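Local coordinates for solute Binding Protein, BlMnBP1 in complex with mannotriose (Bifidobacterium, PDB 6FUV), which binds manno-oligosaccharides such as beta-mannotriose outside the cell and probably delivers them to an ABC transporter for uptake, at residues Thr7-Lys12 against Glu106-Glu111; Ala22-Phe27 against Glu319-Phe324; Lys110-Ala115 against Ile341-Asn346; Gly126-Gly131 against Asn304-Ile309. All blocks are in the same frame, centred on the assembly; numbering follows the deposited sequence.

Contact 1: residues Thr7-Lys12 against Glu106-Glu111; sequences TYPEIK and EDMDKE
The ring of Y8 lies against M108 and E111. The methyl CE of M108 sits over one face of the ring, 3.8 Å from its centroid and 19° off the normal, a CH-pi contact. The sulfur comes in obliquely, with M108 SD 3.5 Å from Y8 CD1, so this is also a Met-aromatic contact. The M108 chain bends at chi2 and chi3, and this fold brings the thioether back onto the ring. E111 meets the ring differently. Its carboxylate lies at the ring edge, with E111 OE1 3.3 Å from Y8 CD1, and the two planes are 75° apart. The same E111 OE1 is 3.2 Å from P9 CA. P9 adds its ring, with P9 CD 3.9 Å from M108 SD and CG near D107 CB.

No direct hydrogen bond joins the segments. One water bridges them: it accepts from Y8 OH at 2.7 Å and donates to E111 O. K326 of helix 315-330 forms a salt bridge with E111 OE1 and also bonds Y8 O and I11 O, so it ties both segments together. Y8 touches T329 of that helix, and M108 reaches T124 and V127 of strand 123-132. The N-terminal loop thus packs between helix 105-108 and helix 315-330.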
loop_
_atom_site.group_PDB
_atom_site.type_symbol
_atom_site.label_atom_id
_atom_site.label_comp_id
_atom_site.label_asym_id
_atom_site.label_seq_id
_atom_site.Cartn_x
_atom_site.Cartn_y
_atom_site.Cartn_z
ATOM N N THR A 7 7.385 26.079 5.756
ATOM C CA THR A 7 7.668 24.660 5.597
ATOM C C THR A 7 7.144 23.844 6.772
ATOM O O THR A 7 6.834 24.370 7.836
ATOM C CB THR A 7 9.172 24.399 5.416
ATOM O OG1 THR A 7 9.908 24.724 6.608
ATOM C CG2 THR A 7 9.729 25.187 4.267
ATOM N N TYR A 8 7.046 22.536 6.567
ATOM C CA TYR A 8 6.457 21.651 7.576
ATOM C C TYR A 8 7.230 21.649 8.892
ATOM O O TYR A 8 6.599 21.743 9.957
ATOM C CB TYR A 8 6.332 20.238 6.971
ATOM C CG TYR A 8 5.818 19.143 7.860
ATOM C CD1 TYR A 8 6.577 18.653 8.925
ATOM C CD2 TYR A 8 4.603 18.545 7.614
ATOM C CE1 TYR A 8 6.078 17.616 9.730
ATOM C CE2 TYR A 8 4.128 17.528 8.421
ATOM C CZ TYR A 8 4.882 17.066 9.468
ATOM O OH TYR A 8 4.352 16.046 10.244
ATOM N N PRO A 9 8.571 21.632 8.915
ATOM C CA PRO A 9 9.252 21.681 10.223
ATOM C C PRO A 9 8.970 22.969 10.952
ATOM O O PRO A 9 9.022 23.011 12.180
ATOM C CB PRO A 9 10.746 21.531 9.871
ATOM C CG PRO A 9 10.737 20.831 8.532
ATOM C CD PRO A 9 9.515 21.410 7.808
ATOM N N GLU A 10 8.656 24.026 10.228
ATOM C CA GLU A 10 8.486 25.313 10.860
ATOM C C GLU A 10 7.105 25.497 11.446
ATOM O O GLU A 10 6.925 26.436 12.228
ATOM C CB GLU A 10 8.732 26.433 9.852
ATOM C CG GLU A 10 10.101 26.437 9.165
ATOM C CD GLU A 10 10.208 27.539 8.129
ATOM O OE1 GLU A 10 9.364 27.584 7.194
ATOM O OE2 GLU A 10 11.129 28.364 8.257
ATOM N N ILE A 11 6.155 24.608 11.142
ATOM C CA ILE A 11 4.762 24.786 11.547
ATOM C C ILE A 11 4.580 24.451 13.022
ATOM O O ILE A 11 4.753 23.305 13.441
ATOM C CB ILE A 11 3.821 23.926 10.694
ATOM C CG1 ILE A 11 3.595 24.574 9.330
ATOM C CG2 ILE A 11 2.538 23.705 11.384
ATOM C CD1 ILE A 11 2.987 23.625 8.350
ATOM N N LYS A 12 4.123 25.419 13.791
ATOM C CA LYS A 12 3.759 25.199 15.195
ATOM C C LYS A 12 2.234 25.099 15.304
ATOM O O LYS A 12 1.523 26.105 15.247
ATOM C CB LYS A 12 4.299 26.322 16.062
ATOM C CG LYS A 12 5.824 26.406 16.031
ATOM C CD LYS A 12 6.294 27.487 16.966
ATOM C CE LYS A 12 7.783 27.493 17.088
ATOM N NZ LYS A 12 8.234 28.698 17.858
ATOM N N GLU A 106 16.396 16.153 4.625
ATOM C CA GLU A 106 17.134 15.984 5.861
ATOM C C GLU A 106 16.418 16.656 7.022
ATOM O O GLU A 106 16.512 16.171 8.150
ATOM C CB GLU A 106 18.549 16.511 5.721
ATOM C CG GLU A 106 18.744 17.835 5.087
ATOM C CD GLU A 106 20.227 18.282 5.090
ATOM O OE1 GLU A 106 20.966 17.893 6.043
ATOM O OE2 GLU A 106 20.649 18.999 4.131
ATOM N N ASP A 107 15.661 17.735 6.787
ATOM C CA ASP A 107 14.882 18.268 7.909
ATOM C C ASP A 107 13.629 17.423 8.181
ATOM O O ASP A 107 13.267 17.175 9.348
ATOM C CB ASP A 107 14.502 19.734 7.655
ATOM C CG ASP A 107 15.718 20.648 7.545
ATOM O OD1 ASP A 107 16.740 20.408 8.206
ATOM O OD2 ASP A 107 15.668 21.580 6.754
ATOM N N MET A 108 12.955 16.979 7.114
ATOM C CA MET A 108 11.726 16.222 7.301
ATOM C C MET A 108 12.010 14.866 7.955
ATOM O O MET A 108 11.141 14.293 8.620
ATOM C CB MET A 108 11.000 16.042 5.963
ATOM C CG MET A 108 10.299 17.280 5.427
ATOM S SD MET A 108 8.980 17.770 6.543
ATOM C CE MET A 108 7.776 16.547 6.205
ATOM N N ASP A 109 13.224 14.344 7.781
ATOM C CA ASP A 109 13.611 13.050 8.344
ATOM C C ASP A 109 13.699 13.066 9.867
ATOM O O ASP A 109 13.582 12.010 10.497
ATOM C CB ASP A 109 14.930 12.632 7.706
ATOM C CG ASP A 109 15.476 11.328 8.266
ATOM O OD1 ASP A 109 14.779 10.284 8.246
ATOM O OD2 ASP A 109 16.630 11.349 8.718
ATOM N N LYS A 110 13.823 14.237 10.469
ATOM C CA LYS A 110 13.718 14.388 11.914
ATOM C C LYS A 110 12.276 14.472 12.404
ATOM O O LYS A 110 12.025 14.363 13.611
ATOM C CB LYS A 110 14.454 15.651 12.327
ATOM C CG LYS A 110 15.901 15.688 11.913
ATOM C CD LYS A 110 16.362 17.111 11.839
ATOM C CE LYS A 110 17.815 17.229 11.469
ATOM N NZ LYS A 110 18.249 18.661 11.894
ATOM N N GLU A 111 11.327 14.657 11.494
ATOM C CA GLU A 111 9.923 14.853 11.813
ATOM C C GLU A 111 9.067 13.651 11.505
ATOM O O GLU A 111 8.201 13.336 12.287
ATOM C CB GLU A 111 9.363 16.051 11.044
ATOM C CG GLU A 111 9.945 17.400 11.429
ATOM C CD GLU A 111 8.967 18.215 12.261
ATOM O OE1 GLU A 111 8.251 19.066 11.709
ATOM O OE2 GLU A 111 8.873 17.966 13.469
HETATM O O HOH W 1 5.906 15.370 12.293
#

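Contact 2: residues Ala22-Phe27 against Glu319-Phe324; sequences ATITFF and EAAMIF. With ACT (acetate ion), chain F.
Strand 22-27 and helix 319-324 run at 58° to each other, with their axes 8.8 Å apart at closest approach and the CA atoms of I24 and A321 the nearest pair. This is a helix packed on a beta-sheet, in the alpha/beta lobe of a periplasmic-binding-protein fold. No hydrogen bond crosses the contact; it is made by apolar side chains.

I24 fills the middle. Its two branches go to different partners. CG2 meets the methyl of A320, with I24 CG2 3.8 Å from A320 CB. The longer branch, with CG1 set between the backbone N and the carbonyl carbon (chi1 63°), carries CD1 to the helix backbone. There I24 CD1 is 3.9 Å from A321 CA and 4.1 Å from F324 CB. The small alanines let the helix surface come close to this isoleucine.

F26 and F324 extend the contact along the strand. The edge of F324 is turned toward the face of F26 in an offset edge-to-face pair. The ring planes are 64° apart and the centroids 5.8 Å apart. F324 also meets F50 edge-to-face, and F26 meets W43 in the same way. V59 of strand 57-63 touches both I24 and F324, while I84 of strand 84-86 touches A321, F324 and F26. The two rings come closest where F26 CD2 lies 4.0 Å from F324 CE2.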
loop_
_atom_site.group_PDB
_atom_site.type_symbol
_atom_site.label_atom_id
_atom_site.label_comp_id
_atom_site.label_asym_id
_atom_site.label_seq_id
_atom_site.Cartn_x
_atom_site.Cartn_y
_atom_site.Cartn_z
ATOM N N ALA A 22 -9.445 30.079 5.014
ATOM C CA ALA A 22 -9.500 29.475 3.693
ATOM C C ALA A 22 -10.234 28.157 3.759
ATOM O O ALA A 22 -10.401 27.575 4.832
ATOM C CB ALA A 22 -8.111 29.281 3.104
ATOM N N THR A 23 -10.764 27.772 2.605
ATOM C CA THR A 23 -11.341 26.463 2.365
ATOM C C THR A 23 -10.385 25.655 1.511
ATOM O O THR A 23 -9.964 26.133 0.464
ATOM C CB THR A 23 -12.677 26.571 1.625
ATOM O OG1 THR A 23 -13.615 27.348 2.348
ATOM C CG2 THR A 23 -13.185 25.209 1.382
ATOM N N ILE A 24 -10.069 24.433 1.932
ATOM C CA ILE A 24 -9.200 23.538 1.187
ATOM C C ILE A 24 -9.924 22.243 0.895
ATOM O O ILE A 24 -10.776 21.804 1.670
ATOM C CB ILE A 24 -7.892 23.261 1.950
ATOM C CG1 ILE A 24 -8.150 22.546 3.287
ATOM C CG2 ILE A 24 -7.111 24.587 2.113
ATOM C CD1 ILE A 24 -6.895 21.975 3.846
ATOM N N THR A 25 -9.534 21.614 -0.209
ATOM C CA THR A 25 -10.153 20.389 -0.695
ATOM C C THR A 25 -9.175 19.226 -0.609
ATOM O O THR A 25 -8.059 19.324 -1.109
ATOM C CB THR A 25 -10.631 20.561 -2.139
ATOM O OG1 THR A 25 -11.511 21.674 -2.221
ATOM C CG2 THR A 25 -11.316 19.357 -2.634
ATOM N N PHE A 26 -9.622 18.114 -0.017
ATOM C CA PHE A 26 -8.799 16.939 0.258
ATOM C C PHE A 26 -9.367 15.810 -0.587
ATOM O O PHE A 26 -10.488 15.380 -0.375
ATOM C CB PHE A 26 -8.797 16.581 1.749
ATOM C CG PHE A 26 -7.928 15.401 2.094
ATOM C CD1 PHE A 26 -6.884 15.015 1.273
ATOM C CD2 PHE A 26 -8.137 14.717 3.246
ATOM C CE1 PHE A 26 -6.084 13.961 1.591
ATOM C CE2 PHE A 26 -7.326 13.609 3.598
ATOM C CZ PHE A 26 -6.321 13.238 2.790
ATOM N N PHE A 27 -8.620 15.371 -1.575
ATOM C CA PHE A 27 -9.042 14.375 -2.559
ATOM C C PHE A 27 -8.321 13.076 -2.219
ATOM O O PHE A 27 -7.090 13.055 -2.132
ATOM C CB PHE A 27 -8.736 14.873 -3.994
ATOM C CG PHE A 27 -9.099 13.902 -5.087
ATOM C CD1 PHE A 27 -10.375 13.382 -5.170
ATOM C CD2 PHE A 27 -8.187 13.527 -6.044
ATOM C CE1 PHE A 27 -10.716 12.485 -6.171
ATOM C CE2 PHE A 27 -8.528 12.668 -7.043
ATOM C CZ PHE A 27 -9.791 12.130 -7.099
ATOM N N GLU A 319 -0.527 26.763 2.496
ATOM C CA GLU A 319 -0.169 26.753 3.908
ATOM C C GLU A 319 -1.241 26.072 4.750
ATOM O O GLU A 319 -0.923 25.294 5.634
ATOM C CB GLU A 319 0.076 28.191 4.371
ATOM C CG GLU A 319 0.140 28.356 5.853
ATOM C CD GLU A 319 0.612 29.720 6.329
ATOM O OE1 GLU A 319 0.625 30.672 5.526
ATOM O OE2 GLU A 319 0.983 29.824 7.534
ATOM N N ALA A 320 -2.512 26.374 4.512
ATOM C CA ALA A 320 -3.570 25.669 5.226
ATOM C C ALA A 320 -3.465 24.161 5.012
ATOM O O ALA A 320 -3.646 23.373 5.945
ATOM C CB ALA A 320 -4.929 26.185 4.758
ATOM N N ALA A 321 -3.151 23.741 3.792
ATOM C CA ALA A 321 -3.046 22.319 3.505
ATOM C C ALA A 321 -1.851 21.691 4.218
ATOM O O ALA A 321 -1.943 20.563 4.706
ATOM C CB ALA A 321 -2.940 22.112 1.991
ATOM N N MET A 322 -0.723 22.404 4.290
ATOM C CA MET A 322 0.425 21.895 5.016
ATOM C C MET A 322 0.122 21.772 6.493
ATOM O O MET A 322 0.525 20.784 7.121
ATOM C CB MET A 322 1.604 22.812 4.804
ATOM C CG MET A 322 2.928 22.200 5.290
ATOM S SD MET A 322 4.309 22.622 4.199
ATOM C CE MET A 322 3.553 22.350 2.613
ATOM N N ILE A 323 -0.628 22.750 7.036
ATOM C CA ILE A 323 -1.054 22.702 8.422
ATOM C C ILE A 323 -1.964 21.511 8.622
ATOM O O ILE A 323 -1.813 20.789 9.610
ATOM C CB ILE A 323 -1.731 24.018 8.822
ATOM C CG1 ILE A 323 -0.688 25.118 8.952
ATOM C CG2 ILE A 323 -2.554 23.774 10.087
ATOM C CD1 ILE A 323 -1.252 26.520 9.090
ATOM N N PHE A 324 -2.868 21.234 7.664
ATOM C CA PHE A 324 -3.742 20.076 7.852
ATOM C C PHE A 324 -2.954 18.783 7.819
ATOM O O PHE A 324 -3.226 17.867 8.602
ATOM C CB PHE A 324 -4.842 20.029 6.808
ATOM C CG PHE A 324 -5.778 18.870 6.969
ATOM C CD1 PHE A 324 -6.752 18.893 7.924
ATOM C CD2 PHE A 324 -5.714 17.790 6.132
ATOM C CE1 PHE A 324 -7.627 17.837 8.061
ATOM C CE2 PHE A 324 -6.557 16.751 6.272
ATOM C CZ PHE A 324 -7.526 16.771 7.232
HETATM C C ACT F . -12.990 30.335 -0.234
HETATM O O ACT F . -13.165 30.889 -1.366
HETATM O OXT ACT F . -11.957 30.254 0.462
HETATM C CH3 ACT F . -14.220 29.635 0.309
#

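Contact 3: residues Lys110-Ala115 against Ile341-Asn346; sequences KEIKLA and IPIVKN
The ammonium group of K113 is held by backbone carbonyls of 341-346. The two loops also form a single beta-bridge, I112 with V344, within the binding-protein fold. K113 NZ donates to P342 O at 2.7 Å and to V344 O, also at 2.7 Å. A weak third bond goes to K345 O, and D347 O is a further acceptor. The donor stands above the carbonyl plane of P342 and is tilted from that of V344. The side chain is extended until its last torsion, where chi4 of 54° turns NZ in among these oxygens. These carbonyl dipoles probably stabilise its positive charge.

In the bridge, K113 N gives a bond of 2.7 Å to I343 O, lying in the carbonyl plane, at 164°. K345 N donates to E111 O at 3.0 Å; this bond is more bent, at 143°, and rises out of the carbonyl plane. A water donates to K110 O and N346 OD1, linking these residues at one end of the contact. K110, E111, V344, K345 and N346 line a pocket holding a hexaoxaicosanediol, probably from the crystallisation liquor, which N346 N bonds.

I112 and I343 run side by side and point the same way. I343 CD1 also approaches L114 CD1, the side chains crossing at about a right angle. The K345 chain passes I112 O with CD, and its NZ ends in a salt bridge with D109. The tightest side-chain approach between the isoleucines is I112 CB to I343 CG2, 3.5 Å.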
loop_
_atom_site.group_PDB
_atom_site.type_symbol
_atom_site.label_atom_id
_atom_site.label_comp_id
_atom_site.label_asym_id
_atom_site.label_seq_id
_atom_site.Cartn_x
_atom_site.Cartn_y
_atom_site.Cartn_z
ATOM N N LYS A 110 13.823 14.237 10.469
ATOM C CA LYS A 110 13.718 14.388 11.914
ATOM C C LYS A 110 12.276 14.472 12.404
ATOM O O LYS A 110 12.025 14.363 13.611
ATOM C CB LYS A 110 14.454 15.651 12.327
ATOM C CG LYS A 110 15.901 15.688 11.913
ATOM C CD LYS A 110 16.362 17.111 11.839
ATOM C CE LYS A 110 17.815 17.229 11.469
ATOM N NZ LYS A 110 18.249 18.661 11.894
ATOM N N GLU A 111 11.327 14.657 11.494
ATOM C CA GLU A 111 9.923 14.853 11.813
ATOM C C GLU A 111 9.067 13.651 11.505
ATOM O O GLU A 111 8.201 13.336 12.287
ATOM C CB GLU A 111 9.363 16.051 11.044
ATOM C CG GLU A 111 9.945 17.400 11.429
ATOM C CD GLU A 111 8.967 18.215 12.261
ATOM O OE1 GLU A 111 8.251 19.066 11.709
ATOM O OE2 GLU A 111 8.873 17.966 13.469
ATOM N N ILE A 112 9.271 12.983 10.371
ATOM C CA ILE A 112 8.424 11.867 9.972
ATOM C C ILE A 112 9.263 10.661 9.582
ATOM O O ILE A 112 10.413 10.782 9.181
ATOM C CB ILE A 112 7.468 12.266 8.797
ATOM C CG1 ILE A 112 8.275 12.766 7.581
ATOM C CG2 ILE A 112 6.536 13.308 9.263
ATOM C CD1 ILE A 112 7.478 12.771 6.277
ATOM N N LYS A 113 8.663 9.491 9.674
ATOM C CA LYS A 113 9.172 8.317 8.987
ATOM C C LYS A 113 9.066 8.464 7.463
ATOM O O LYS A 113 8.223 9.164 6.931
ATOM C CB LYS A 113 8.387 7.093 9.451
ATOM C CG LYS A 113 8.497 6.731 10.958
ATOM C CD LYS A 113 7.839 5.414 11.278
ATOM C CE LYS A 113 7.778 5.101 12.786
ATOM N NZ LYS A 113 7.148 6.160 13.563
ATOM N N LEU A 114 9.964 7.811 6.762
ATOM C CA LEU A 114 9.852 7.660 5.318
ATOM C C LEU A 114 9.946 8.987 4.584
ATOM O O LEU A 114 9.327 9.175 3.550
ATOM C CB LEU A 114 8.554 6.929 4.993
ATOM C CG LEU A 114 8.374 5.562 5.620
ATOM C CD1 LEU A 114 6.946 5.039 5.427
ATOM C CD2 LEU A 114 9.348 4.621 5.048
ATOM N N ALA A 115 10.794 9.882 5.077
ATOM C CA ALA A 115 10.898 11.205 4.489
ATOM C C ALA A 115 11.456 11.181 3.073
ATOM O O ALA A 115 11.260 12.155 2.351
ATOM C CB ALA A 115 11.743 12.090 5.370
ATOM N N ILE A 341 1.054 2.314 10.896
ATOM C CA ILE A 341 2.205 2.596 11.742
ATOM C C ILE A 341 2.276 4.111 11.808
ATOM O O ILE A 341 2.241 4.769 10.767
ATOM C CB ILE A 341 3.481 1.926 11.208
ATOM C CG1 ILE A 341 3.352 0.408 11.435
ATOM C CG2 ILE A 341 4.673 2.382 11.968
ATOM C CD1 ILE A 341 4.381 -0.419 10.769
ATOM N N PRO A 342 2.412 4.711 12.982
ATOM C CA PRO A 342 2.429 6.179 13.048
ATOM C C PRO A 342 3.618 6.747 12.303
ATOM O O PRO A 342 4.715 6.188 12.328
ATOM C CB PRO A 342 2.515 6.479 14.547
ATOM C CG PRO A 342 3.147 5.216 15.143
ATOM C CD PRO A 342 2.631 4.081 14.292
ATOM N N ILE A 343 3.382 7.872 11.630
ATOM C CA ILE A 343 4.421 8.486 10.819
ATOM C C ILE A 343 5.282 9.490 11.569
ATOM O O ILE A 343 6.419 9.745 11.161
ATOM C CB ILE A 343 3.772 9.160 9.596
ATOM C CG1 ILE A 343 3.302 8.101 8.603
ATOM C CG2 ILE A 343 4.715 10.063 8.849
ATOM C CD1 ILE A 343 4.498 7.191 8.073
ATOM N N VAL A 344 4.800 10.039 12.674
ATOM C CA VAL A 344 5.706 10.814 13.498
ATOM C C VAL A 344 6.958 9.968 13.736
ATOM O O VAL A 344 6.881 8.818 14.180
ATOM C CB VAL A 344 5.035 11.220 14.821
ATOM C CG1 VAL A 344 6.076 11.856 15.720
ATOM C CG2 VAL A 344 3.884 12.162 14.634
ATOM N N LYS A 345 8.121 10.589 13.541
ATOM C CA LYS A 345 9.352 9.839 13.297
ATOM C C LYS A 345 9.678 8.889 14.434
ATOM O O LYS A 345 9.995 7.723 14.196
ATOM C CB LYS A 345 10.529 10.794 13.072
ATOM C CG LYS A 345 11.931 10.104 13.000
ATOM C CD LYS A 345 11.967 9.123 11.857
ATOM C CE LYS A 345 13.298 8.462 11.711
ATOM N NZ LYS A 345 14.295 9.322 11.033
ATOM N N ASN A 346 9.672 9.377 15.673
ATOM C CA ASN A 346 10.102 8.554 16.800
ATOM C C ASN A 346 8.939 8.119 17.678
ATOM O O ASN A 346 9.109 7.855 18.860
ATOM C CB ASN A 346 11.139 9.269 17.670
ATOM C CG ASN A 346 12.387 9.670 16.916
ATOM O OD1 ASN A 346 12.700 10.830 16.853
ATOM N ND2 ASN A 346 13.124 8.703 16.394
HETATM O O HOH W 2 14.127 12.800 15.041
#

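Contact 4: residues Gly126-Gly131 against Asn304-Ile309; sequences GVATDG and NYSMGI. With BMA (beta-D-mannopyranose), chain B; BMA (beta-D-mannopyranose), chain C.
Backbone hydrogen bonds join 126-131 to 304-309 as antiparallel strands. V127 and M307 form a hydrogen-bonded pair. M307 N reaches V127 O at 2.6 Å and 174°, and the return bond from V127 N to M307 O is longer, 3.3 Å. A128 and S306 form the next, non-hydrogen-bonded pair. The pairing then runs on through T129 N to Y305 O at 3.1 Å and N304 N to D130 O at 2.9 Å.

One side-chain bond adds to these. N304 ND2 donates to D130 OD1 at 3.3 Å, from above the carboxylate plane. The stronger partner of D130 OD1 is Q132 NE2. N304 OD1 accepts from Y305 N, which helps fix the amide's rotation.

Apolar contact is made by M307, whose bend at chi3 (-71°) puts M307 CE 3.7 Å from T129 CG2.

Sugar contacts come from N304 and Y305. C5 of the chain B mannose sits over one face of the Y305 ring, toward its rim, 3.9 Å from Y305 CE2. O6 of the chain C mannose makes a weak bond to N304 OD1, and its O2 lies at the Y305 ring edge. An aromatic side chain against a sugar is common in carbohydrate-binding sites, here the glycan pocket of the binding protein.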
loop_
_atom_site.group_PDB
_atom_site.type_symbol
_atom_site.label_atom_id
_atom_site.label_comp_id
_atom_site.label_asym_id
_atom_site.label_seq_id
_atom_site.Cartn_x
_atom_site.Cartn_y
_atom_site.Cartn_z
ATOM N N GLY A 126 5.859 14.273 -0.275
ATOM C CA GLY A 126 4.766 13.496 0.269
ATOM C C GLY A 126 4.957 13.045 1.685
ATOM O O GLY A 126 6.061 12.694 2.041
ATOM N N VAL A 127 3.898 13.066 2.487
ATOM C CA VAL A 127 3.866 12.569 3.856
ATOM C C VAL A 127 2.826 11.449 3.880
ATOM O O VAL A 127 1.658 11.660 3.494
ATOM C CB VAL A 127 3.519 13.682 4.861
ATOM C CG1 VAL A 127 3.364 13.113 6.286
ATOM C CG2 VAL A 127 4.586 14.764 4.804
ATOM N N ALA A 128 3.258 10.258 4.309
ATOM C CA ALA A 128 2.382 9.103 4.285
ATOM C C ALA A 128 1.325 9.263 5.362
ATOM O O ALA A 128 1.587 9.824 6.428
ATOM C CB ALA A 128 3.174 7.834 4.488
ATOM N N THR A 129 0.101 8.846 5.040
ATOM C CA THR A 129 -0.944 8.904 6.049
ATOM C C THR A 129 -0.603 7.992 7.217
ATOM O O THR A 129 -0.997 8.268 8.352
ATOM C CB THR A 129 -2.287 8.537 5.456
ATOM O OG1 THR A 129 -2.227 7.184 5.053
ATOM C CG2 THR A 129 -2.638 9.447 4.297
ATOM N N ASP A 130 0.019 6.853 6.939
ATOM C CA ASP A 130 0.598 6.003 7.971
ATOM C C ASP A 130 1.573 5.016 7.341
ATOM O O ASP A 130 1.716 4.963 6.116
ATOM C CB ASP A 130 -0.470 5.266 8.756
ATOM C CG ASP A 130 -1.374 4.442 7.919
ATOM O OD1 ASP A 130 -0.887 3.717 7.034
ATOM O OD2 ASP A 130 -2.604 4.483 8.193
ATOM N N GLY A 131 2.280 4.287 8.216
ATOM C CA GLY A 131 3.181 3.251 7.778
ATOM C C GLY A 131 2.425 1.961 7.499
ATOM O O GLY A 131 1.514 1.580 8.231
ATOM N N ASN A 304 1.736 4.057 3.323
ATOM C CA ASN A 304 0.402 4.065 2.709
ATOM C C ASN A 304 0.445 5.174 1.627
ATOM O O ASN A 304 1.508 5.718 1.342
ATOM C CB ASN A 304 -0.638 4.336 3.783
ATOM C CG ASN A 304 -2.002 3.813 3.404
ATOM O OD1 ASN A 304 -2.273 3.581 2.252
ATOM N ND2 ASN A 304 -2.845 3.602 4.387
ATOM N N TYR A 305 -0.683 5.543 1.041
ATOM C CA TYR A 305 -0.740 6.695 0.139
ATOM C C TYR A 305 -0.219 7.903 0.899
ATOM O O TYR A 305 -0.502 8.053 2.101
ATOM C CB TYR A 305 -2.176 6.956 -0.359
ATOM C CG TYR A 305 -2.536 6.311 -1.702
ATOM C CD1 TYR A 305 -1.995 6.759 -2.868
ATOM C CD2 TYR A 305 -3.472 5.308 -1.782
ATOM C CE1 TYR A 305 -2.313 6.185 -4.089
ATOM C CE2 TYR A 305 -3.817 4.740 -2.977
ATOM C CZ TYR A 305 -3.217 5.185 -4.145
ATOM O OH TYR A 305 -3.558 4.641 -5.341
ATOM N N SER A 306 0.586 8.723 0.207
ATOM C CA SER A 306 1.121 9.941 0.775
ATOM C C SER A 306 0.264 11.160 0.421
ATOM O O SER A 306 -0.349 11.252 -0.637
ATOM C CB SER A 306 2.546 10.194 0.282
ATOM O OG SER A 306 3.511 9.389 0.856
ATOM N N MET A 307 0.255 12.122 1.313
ATOM C CA MET A 307 -0.465 13.366 1.083
ATOM C C MET A 307 0.447 14.335 0.359
ATOM O O MET A 307 1.536 14.618 0.838
ATOM C CB MET A 307 -0.973 13.965 2.390
ATOM C CG MET A 307 -2.248 13.298 2.895
ATOM S SD MET A 307 -2.539 13.663 4.606
ATOM C CE MET A 307 -1.222 12.690 5.356
ATOM N N GLY A 308 0.003 14.787 -0.815
ATOM C CA GLY A 308 0.708 15.788 -1.604
ATOM C C GLY A 308 -0.134 17.040 -1.792
ATOM O O GLY A 308 -1.359 16.980 -1.842
ATOM N N ILE A 309 0.530 18.182 -1.913
ATOM C CA ILE A 309 -0.126 19.485 -1.957
ATOM C C ILE A 309 0.029 20.094 -3.347
ATOM O O ILE A 309 1.135 20.117 -3.900
ATOM C CB ILE A 309 0.452 20.405 -0.875
ATOM C CG1 ILE A 309 0.132 19.819 0.503
ATOM C CG2 ILE A 309 -0.094 21.823 -0.946
ATOM C CD1 ILE A 309 0.428 20.738 1.650
HETATM C C1 BMA B . -2.702 1.236 -0.721
HETATM C C2 BMA B . -1.679 0.658 0.240
HETATM C C3 BMA B . -0.309 1.343 0.084
HETATM C C4 BMA B . 0.051 1.378 -1.437
HETATM C C5 BMA B . -1.075 2.008 -2.221
HETATM C C6 BMA B . -0.772 2.111 -3.709
HETATM O O2 BMA B . -1.531 -0.744 -0.076
HETATM O O3 BMA B . 0.761 0.741 0.850
HETATM O O4 BMA B . 1.201 2.114 -1.655
HETATM O O5 BMA B . -2.229 1.206 -2.049
HETATM O O6 BMA B . -0.738 0.815 -4.255
HETATM C C1 BMA C . -7.947 1.011 -1.334
HETATM C C2 BMA C . -7.051 1.047 -2.601
HETATM C C3 BMA C . -5.714 0.564 -2.262
HETATM C C4 BMA C . -5.114 1.225 -1.001
HETATM C C5 BMA C . -6.100 1.209 0.163
HETATM C C6 BMA C . -5.651 2.103 1.319
HETATM O O2 BMA C . -6.885 2.359 -3.063
HETATM O O3 BMA C . -4.886 0.750 -3.395
HETATM O O4 BMA C . -3.915 0.482 -0.621
HETATM O O5 BMA C . -7.380 1.753 -0.321
HETATM O O6 BMA C . -5.406 3.452 0.807
#

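Overall arrangement
The four contacts join one lobe of the binding protein. Contacts 1 and 3 share K110 and E111 and have centres about 10 Å apart; D109 OD1 meets K345 NZ at 3.0 Å. Contacts 3 and 4 meet where I341 O lies 2.6 Å from G131 N, a probable hydrogen bond. Helix 315-330 links contact 2 to both neighbours: M322 N is 3.3 Å from I309 CD1 of contact 4, and M322 CG is 3.4 Å from I11 CD1 of contact 1. Contact 4 alone holds residues of the glycan pocket, N304 and Y305. The side chains of F26 in contact 2 and L114 in contact 3 are about 10 Å and about 9 Å from a bound mannose.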